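Side-chain contacts in MccF (Escherichia coli, PDB 4IIY), which confers self-immunity to microcin C7 and probably acts as a serine-type hydrolase of the peptidase S66 family: residues T250-W253 and W257-E260; T162-A167 and G243-T248. The protein carries 1 engineered substitution. All blocks are in the same frame, centred on the assembly; numbering follows the deposited sequence.

Contact 1 of 2, residues T250-W253 and W257-E260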
ATOM      1  N   THR B 250       4.564   0.579  -3.600  1.00  6.73           N
ATOM      2  CA  THR B 250       4.650   0.243  -2.186  1.00  7.57           C
ATOM      3  C   THR B 250       5.047  -1.222  -1.946  1.00  7.57           C
ATOM      4  O   THR B 250       5.583  -1.547  -0.887  1.00  9.19           O
ATOM      5  CB  THR B 250       3.346   0.548  -1.396  1.00  7.50           C
ATOM      6  OG1 THR B 250       2.297  -0.344  -1.790  1.00  8.41           O
ATOM      7  CG2 THR B 250       2.907   1.998  -1.579  1.00  9.32           C
ATOM      8  N   GLY B 251       4.782  -2.108  -2.911  1.00  6.52           N
ATOM      9  CA  GLY B 251       5.108  -3.516  -2.748  1.00  7.81           C
ATOM     10  C   GLY B 251       6.567  -3.868  -2.987  1.00  7.29           C
ATOM     11  O   GLY B 251       6.976  -4.989  -2.673  1.00  7.27           O
ATOM     12  N   ILE B 252       7.347  -2.935  -3.537  1.00  6.60           N
ATOM     13  CA  ILE B 252       8.782  -3.140  -3.747  1.00  7.07           C
ATOM     14  C   ILE B 252       9.625  -2.103  -3.005  1.00  7.09           C
ATOM     15  O   ILE B 252      10.861  -2.189  -2.994  1.00  7.80           O
ATOM     16  CB  ILE B 252       9.164  -3.143  -5.248  1.00  6.65           C
ATOM     17  CG1 ILE B 252       8.933  -1.770  -5.907  1.00  7.24           C
ATOM     18  CG2 ILE B 252       8.412  -4.244  -5.979  1.00  8.22           C
ATOM     19  CD1 ILE B 252       9.441  -1.690  -7.346  1.00  8.35           C
ATOM     20  N   TRP B 253       8.961  -1.125  -2.388  1.00  7.81           N
ATOM     21  CA  TRP B 253       9.640   0.004  -1.769  1.00  8.65           C
ATOM     22  C   TRP B 253      10.637  -0.478  -0.713  1.00  8.19           C
ATOM     23  O   TRP B 253      10.350  -1.402   0.046  1.00  8.22           O
ATOM     24  CB  TRP B 253       8.608   0.961  -1.147  1.00  9.12           C
ATOM     25  CG  TRP B 253       9.089   2.356  -1.006  1.00  9.40           C
ATOM     26  CD1 TRP B 253       9.715   2.901   0.075  1.00 11.78           C
ATOM     27  CD2 TRP B 253       9.004   3.391  -1.988  1.00  8.39           C
ATOM     28  NE1 TRP B 253      10.008   4.218  -0.167  1.00 10.51           N
ATOM     29  CE2 TRP B 253       9.589   4.542  -1.432  1.00  9.91           C
ATOM     30  CE3 TRP B 253       8.466   3.462  -3.278  1.00  9.90           C
ATOM     31  CZ2 TRP B 253       9.667   5.750  -2.127  1.00 11.56           C
ATOM     32  CZ3 TRP B 253       8.546   4.663  -3.967  1.00 10.52           C
ATOM     33  CH2 TRP B 253       9.144   5.790  -3.390  1.00  9.94           C
ATOM     34  N   TRP B 257      14.881  -4.031  -5.403  1.00  9.07           N
ATOM     35  CA  TRP B 257      14.122  -3.959  -6.657  1.00  9.43           C
ATOM     36  C   TRP B 257      13.472  -2.597  -6.910  1.00  7.47           C
ATOM     37  O   TRP B 257      12.922  -2.366  -7.983  1.00  9.88           O
ATOM     38  CB  TRP B 257      13.072  -5.079  -6.734  1.00  8.75           C
ATOM     39  CG  TRP B 257      13.692  -6.422  -6.929  1.00  8.93           C
ATOM     40  CD1 TRP B 257      14.043  -6.996  -8.117  1.00 10.37           C
ATOM     41  CD2 TRP B 257      14.030  -7.372  -5.909  1.00  9.32           C
ATOM     42  NE1 TRP B 257      14.585  -8.240  -7.899  1.00 11.02           N
ATOM     43  CE2 TRP B 257      14.594  -8.494  -6.551  1.00  9.37           C
ATOM     44  CE3 TRP B 257      13.915  -7.378  -4.516  1.00  9.79           C
ATOM     45  CZ2 TRP B 257      15.039  -9.616  -5.847  1.00 10.65           C
ATOM     46  CZ3 TRP B 257      14.362  -8.484  -3.817  1.00 10.27           C
ATOM     47  CH2 TRP B 257      14.919  -9.590  -4.482  1.00 10.98           C
ATOM     48  N   MET B 258      13.527  -1.698  -5.933  1.00  8.21           N
ATOM     49  CA  MET B 258      13.039  -0.341  -6.146  1.00  8.83           C
ATOM     50  C   MET B 258      14.170   0.525  -6.694  1.00  9.42           C
ATOM     51  O   MET B 258      15.168   0.749  -6.005  1.00  9.78           O
ATOM     52  CB  MET B 258      12.502   0.260  -4.845  1.00  9.57           C
ATOM     53  CG  MET B 258      12.080   1.709  -4.998  1.00 10.72           C
ATOM     54  SD  MET B 258      10.651   1.902  -6.092  1.00 10.24           S
ATOM     55  CE  MET B 258      10.813   3.655  -6.479  1.00 13.33           C
ATOM     56  N   PRO B 259      14.029   1.018  -7.933  1.00  9.16           N
ATOM     57  CA  PRO B 259      15.089   1.886  -8.464  1.00  9.29           C
ATOM     58  C   PRO B 259      15.289   3.112  -7.583  1.00  9.99           C
ATOM     59  O   PRO B 259      14.324   3.728  -7.145  1.00 10.47           O
ATOM     60  CB  PRO B 259      14.557   2.322  -9.834  1.00 14.01           C
ATOM     61  CG  PRO B 259      13.433   1.395 -10.153  1.00 14.19           C
ATOM     62  CD  PRO B 259      12.894   0.871  -8.862  1.00  9.34           C
ATOM     63  N   GLU B 260      16.543   3.463  -7.326  1.00  9.04           N
ATOM     64  CA  GLU B 260      16.855   4.663  -6.561  1.00  9.74           C
ATOM     65  C   GLU B 260      16.412   5.895  -7.344  1.00 10.45           C
ATOM     66  O   GLU B 260      16.755   6.040  -8.519  1.00 11.47           O
ATOM     67  CB  GLU B 260      18.358   4.762  -6.274  1.00 13.07           C
ATOM     68  CG  GLU B 260      18.732   5.998  -5.459  1.00 15.51           C
ATOM     69  CD  GLU B 260      20.228   6.261  -5.403  1.00 25.98           C
ATOM     70  OE1 GLU B 260      20.946   5.856  -6.338  1.00 31.27           O
ATOM     71  OE2 GLU B 260      20.680   6.885  -4.420  1.00 33.09           O
TER
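M258 lays its thioether beside the indole of W253, and methyl CE of M258 comes within 3.5 Å of ring carbon CZ3 of W253. The two side chains run alongside each other and point the same way. The sulfur follows at a slant: M258 SD stands 4.6 Å from the centroid of the six-membered ring of W253, 42° off the ring normal, an oblique approach. The bend at chi2 (66°) of M258 turns SD and CE toward the indole after CB has passed the backbone of I252, where M258 CB lies 3.5 Å from I252 O. I252 crosses the methionine at about a right angle, with its CD1 4.0 Å from M258 SD and also 3.6 Å from W257 O. No hydrogen bond joins the two segments; the contact rests on apolar packing and the Met-aromatic approach. Behind this tight part, W253 NE1 bonds N289 OD1 while M285 and L286 of helix 276-288 back the indole, and A149 and A152 of helix 148-158 back I252. The loose side is confined to M258, itself partly exposed, and to E260, which faces solvent. The W257 indole turns off to L126 and to a cation-pi contact with K157. The second subunit covers part of the buried side, its L288 packing on both I252 and W257. This is a Met-aromatic contact within the long connection from helix 246-249 to strand 266-270, at the dimer interface of the LD-carboxypeptidase C-terminal domain.

Contact 2 of 2, residues T162-A167 and G243-T248. With 1EI (5'-O-(L-alpha-glutamylsulfamoyl)inosine), chain K.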
ATOM      1  N   THR B 162      12.481  -0.651 -19.860  1.00  9.29           N
ATOM      2  CA  THR B 162      11.172  -1.285 -20.012  1.00  8.68           C
ATOM      3  C   THR B 162      10.104  -0.205 -20.238  1.00  9.15           C
ATOM      4  O   THR B 162      10.403   0.992 -20.182  1.00 10.56           O
ATOM      5  CB  THR B 162      10.807  -2.125 -18.770  1.00  9.51           C
ATOM      6  OG1 THR B 162      10.634  -1.269 -17.631  1.00  9.23           O
ATOM      7  CG2 THR B 162      11.882  -3.157 -18.486  1.00 10.02           C
ATOM      8  N   PHE B 163       8.867  -0.628 -20.511  1.00  7.74           N
ATOM      9  CA  PHE B 163       7.836   0.281 -21.008  1.00  7.42           C
ATOM     10  C   PHE B 163       6.549   0.253 -20.207  1.00  6.98           C
ATOM     11  O   PHE B 163       5.980  -0.816 -19.972  1.00  7.65           O
ATOM     12  CB  PHE B 163       7.535  -0.041 -22.475  1.00  7.49           C
ATOM     13  CG  PHE B 163       8.710   0.185 -23.379  1.00  7.44           C
ATOM     14  CD1 PHE B 163       8.842   1.367 -24.080  1.00  8.13           C
ATOM     15  CD2 PHE B 163       9.718  -0.762 -23.471  1.00  8.69           C
ATOM     16  CE1 PHE B 163       9.961   1.587 -24.886  1.00  7.49           C
ATOM     17  CE2 PHE B 163      10.837  -0.544 -24.268  1.00  9.33           C
ATOM     18  CZ  PHE B 163      10.953   0.632 -24.975  1.00  8.59           C
ATOM     19  N   TYR B 164       6.102   1.441 -19.796  1.00  6.56           N
ATOM     20  CA  TYR B 164       4.783   1.611 -19.207  1.00  6.11           C
ATOM     21  C   TYR B 164       3.829   1.777 -20.374  1.00  5.63           C
ATOM     22  O   TYR B 164       3.896   2.776 -21.090  1.00  8.49           O
ATOM     23  CB  TYR B 164       4.723   2.844 -18.294  1.00  7.32           C
ATOM     24  CG  TYR B 164       3.713   2.655 -17.183  1.00  6.16           C
ATOM     25  CD1 TYR B 164       4.001   1.799 -16.126  1.00  7.24           C
ATOM     26  CD2 TYR B 164       2.464   3.276 -17.204  1.00  6.34           C
ATOM     27  CE1 TYR B 164       3.107   1.579 -15.119  1.00  6.71           C
ATOM     28  CE2 TYR B 164       1.542   3.065 -16.181  1.00  6.93           C
ATOM     29  CZ  TYR B 164       1.882   2.206 -15.141  1.00  6.71           C
ATOM     30  OH  TYR B 164       1.008   1.921 -14.105  1.00  7.06           O
ATOM     31  N   GLY B 165       2.958   0.805 -20.598  1.00  6.21           N
ATOM     32  CA  GLY B 165       2.126   0.832 -21.781  1.00  7.93           C
ATOM     33  C   GLY B 165       1.156  -0.323 -21.798  1.00  6.82           C
ATOM     34  O   GLY B 165       0.943  -0.981 -20.777  1.00  6.85           O
ATOM     35  N   PRO B 166       0.555  -0.577 -22.969  1.00  6.97           N
ATOM     36  CA  PRO B 166      -0.543  -1.537 -23.086  1.00  7.37           C
ATOM     37  C   PRO B 166      -0.297  -2.926 -22.514  1.00  7.22           C
ATOM     38  O   PRO B 166       0.774  -3.516 -22.689  1.00  9.51           O
ATOM     39  CB  PRO B 166      -0.732  -1.660 -24.602  1.00 11.49           C
ATOM     40  CG  PRO B 166      -0.335  -0.335 -25.131  1.00  9.13           C
ATOM     41  CD  PRO B 166       0.705   0.231 -24.192  1.00  7.82           C
ATOM     42  N   ALA B 167      -1.331  -3.432 -21.847  1.00  6.59           N
ATOM     43  CA  ALA B 167      -1.484  -4.843 -21.524  1.00  8.03           C
ATOM     44  C   ALA B 167      -2.560  -5.407 -22.450  1.00  7.17           C
ATOM     45  O   ALA B 167      -3.524  -4.721 -22.804  1.00  7.69           O
ATOM     46  CB  ALA B 167      -1.865  -5.026 -20.058  1.00  7.61           C
ATOM     47  N   GLY B 243       9.265   5.643 -12.243  1.00  8.48           N
ATOM     48  CA  GLY B 243       8.038   5.447 -11.485  1.00  8.68           C
ATOM     49  C   GLY B 243       7.112   4.401 -12.067  1.00  7.49           C
ATOM     50  O   GLY B 243       7.552   3.322 -12.457  1.00  9.90           O
ATOM     51  N   GLY B 244       5.822   4.719 -12.116  1.00  7.14           N
ATOM     52  CA  GLY B 244       4.793   3.794 -12.566  1.00  7.74           C
ATOM     53  C   GLY B 244       3.559   3.923 -11.703  1.00  6.41           C
ATOM     54  O   GLY B 244       3.207   5.024 -11.251  1.00  7.09           O
ATOM     55  N   ASN B 245       2.895   2.797 -11.468  1.00  6.37           N
ATOM     56  CA  ASN B 245       1.718   2.801 -10.608  1.00  6.81           C
ATOM     57  C   ASN B 245       2.156   2.971  -9.161  1.00  5.74           C
ATOM     58  O   ASN B 245       2.874   2.132  -8.615  1.00  6.80           O
ATOM     59  CB  ASN B 245       0.926   1.508 -10.797  1.00  6.72           C
ATOM     60  CG  ASN B 245      -0.359   1.483  -9.985  1.00  6.22           C
ATOM     61  OD1 ASN B 245      -0.390   0.977  -8.853  1.00  7.95           O
ATOM     62  ND2 ASN B 245      -1.436   2.006 -10.563  1.00  7.70           N
ATOM     63  N   LEU B 246       1.718   4.051  -8.532  1.00  7.24           N
ATOM     64  CA  LEU B 246       2.245   4.424  -7.224  1.00  7.12           C
ATOM     65  C   LEU B 246       1.848   3.436  -6.131  1.00  6.74           C
ATOM     66  O   LEU B 246       2.685   3.015  -5.336  1.00  6.84           O
ATOM     67  CB  LEU B 246       1.840   5.856  -6.875  1.00  7.43           C
ATOM     68  CG  LEU B 246       2.276   6.379  -5.511  1.00  7.77           C
ATOM     69  CD1 LEU B 246       3.781   6.239  -5.303  1.00  8.45           C
ATOM     70  CD2 LEU B 246       1.821   7.837  -5.360  1.00  9.01           C
ATOM     71  N   ASN B 247       0.580   3.037  -6.091  1.00  6.33           N
ATOM     72  CA  ASN B 247       0.196   2.046  -5.105  1.00  5.86           C
ATOM     73  C   ASN B 247       1.033   0.768  -5.247  1.00  6.82           C
ATOM     74  O   ASN B 247       1.448   0.163  -4.253  1.00  7.37           O
ATOM     75  CB  ASN B 247      -1.292   1.737  -5.214  1.00  7.96           C
ATOM     76  CG  ASN B 247      -1.813   0.984  -4.013  1.00  9.61           C
ATOM     77  OD1 ASN B 247      -1.728   1.463  -2.887  1.00 12.41           O
ATOM     78  ND2 ASN B 247      -2.347  -0.206  -4.246  1.00 11.97           N
ATOM     79  N   THR B 248       1.276   0.333  -6.478  1.00  6.46           N
ATOM     80  CA  THR B 248       2.082  -0.867  -6.689  1.00  6.31           C
ATOM     81  C   THR B 248       3.528  -0.711  -6.200  1.00  6.15           C
ATOM     82  O   THR B 248       4.130  -1.666  -5.699  1.00  7.07           O
ATOM     83  CB  THR B 248       2.070  -1.280  -8.169  1.00  6.50           C
ATOM     84  OG1 THR B 248       0.723  -1.537  -8.566  1.00  7.19           O
ATOM     85  CG2 THR B 248       2.892  -2.540  -8.399  1.00  7.36           C
TER
HETATM   86  O6  1EI K 401     -14.911  -6.161 -14.466  0.61 21.67           O
HETATM   87  C6  1EI K 401     -14.363  -5.123 -14.898  0.97 14.41           C
HETATM   88  N1  1EI K 401     -15.089  -4.108 -15.411  0.80 17.38           N
HETATM   89  C2  1EI K 401     -14.515  -2.989 -15.883  0.82 16.17           C
HETATM   90  N3  1EI K 401     -13.186  -2.789 -15.888  0.86 14.71           N
HETATM   91  C5  1EI K 401     -12.897  -4.980 -14.866  1.00 15.41           C
HETATM   92  C4  1EI K 401     -12.354  -3.734 -15.401  1.00 14.27           C
HETATM   93  N7  1EI K 401     -11.844  -5.722 -14.466  0.90 16.92           N
HETATM   94  C8  1EI K 401     -10.720  -5.010 -14.719  0.88 17.65           C
HETATM   95  N9  1EI K 401     -11.035  -3.829 -15.273  0.81 13.46           N
HETATM   96  C1' 1EI K 401     -10.091  -2.775 -15.680  0.93 12.67           C
HETATM   97  O4' 1EI K 401      -8.846  -3.312 -16.103  0.83 13.49           O
HETATM   98  C2' 1EI K 401      -9.782  -1.917 -14.472  0.95 19.21           C
HETATM   99  O2' 1EI K 401     -10.696  -0.822 -14.403  0.83 20.59           O
HETATM  100  C3' 1EI K 401      -8.365  -1.456 -14.729  0.73 19.72           C
HETATM  101  O3' 1EI K 401      -8.379  -0.113 -15.204  0.59 15.04           O
HETATM  102  C4' 1EI K 401      -7.831  -2.349 -15.835  0.94 17.18           C
HETATM  103  C5' 1EI K 401      -6.527  -3.029 -15.438  0.93 14.79           C
HETATM  104  O5' 1EI K 401      -6.723  -3.891 -14.314  0.89 12.04           O
HETATM  105  SBF 1EI K 401      -5.491  -4.364 -13.532  0.79 10.74           S
HETATM  106  OAE 1EI K 401      -5.764  -5.678 -12.992  0.69 11.88           O
HETATM  107  OAF 1EI K 401      -4.399  -4.378 -14.469  0.98 11.32           O
HETATM  108  NAQ 1EI K 401      -5.246  -3.308 -12.427  0.98 13.46           N
HETATM  109  C   1EI K 401      -4.191  -3.247 -11.588  0.69 10.93           C
HETATM  110  O   1EI K 401      -3.223  -3.998 -11.548  0.98 10.43           O
HETATM  111  CA  1EI K 401      -4.189  -2.098 -10.619  0.70 14.51           C
HETATM  112  N   1EI K 401      -5.428  -1.344 -10.711  0.72 18.14           N
HETATM  113  CB  1EI K 401      -3.954  -2.617  -9.205  0.78 20.14           C
HETATM  114  CG  1EI K 401      -3.085  -1.653  -8.402  0.82 22.64           C
HETATM  115  CD  1EI K 401      -3.916  -0.505  -7.872  1.00 18.99           C
HETATM  116  OE1 1EI K 401      -5.023  -0.267  -8.396  0.48 23.66           O
HETATM  117  OE2 1EI K 401      -3.457   0.159  -6.927  0.75 20.05           O
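Y164 meets N245 through its phenol oxygen, with Y164 OH 3.3 Å from N245 CB and the ring plane only 13° from that of the asparagine amide. Farther back along the ring, Y164 CE1 lies 3.8 Å from G244 CA. A side chain at G244 would crowd that ring, and its backbone angles by themselves call for glycine. Two residues beyond N245, N247 ND2 grips the glutamyl carboxylate of the inhibitor, reaching 1EI OE2 at 2.9 Å. N245 OD1 caps the helix that carries N247: T248 N donates to it over 3.0 Å at 151°. T248 OG1 gives OD1 a second bond of 2.8 Å, arriving from above the carbonyl plane. At the other end of this amide, N245 ND2 bonds E270 OE2. The tyrosine's first torsion (chi1 -150°) sends CG away from its own backbone N and across from strand 162-164 to the end of strand 236-245, where its OH hydrogen-bonds the same E270 oxygen and the backbone N of A145, the engineered alanine at the predicted nucleophile position. Replacing N245 with an alanine would probably leave T248 N and OG1 without this acceptor and E270 OE2 without one of its donors, letting the helix start shift. An N-capped helix start, its cap residue bonded to E270 and packed against H338, the predicted charge relay of this S66 peptidase, thus forms one wall of the ligand pocket.

The two contacts follow one another along the chain, contact 2 ending its second segment just before contact 1 begins, and their centres are about 13 Å apart. They meet where the chain passes from one to the other, with T250 OG1 bonding N247 O. Contact 2 sits about 3 Å from the subunit centre, holds the pocket residues N245, N247 and T248 and lies beside the predicted relay residues: the Y164 side chain is about 3 Å from that of E270, and that of N245 about 4 Å from that of H338. Contact 1 lies about 15 Å out, where the second subunit packs, its I252 side chain about 12 Å from the inhibitor. Helices 148-158 and 276-288 touch residues of both contacts.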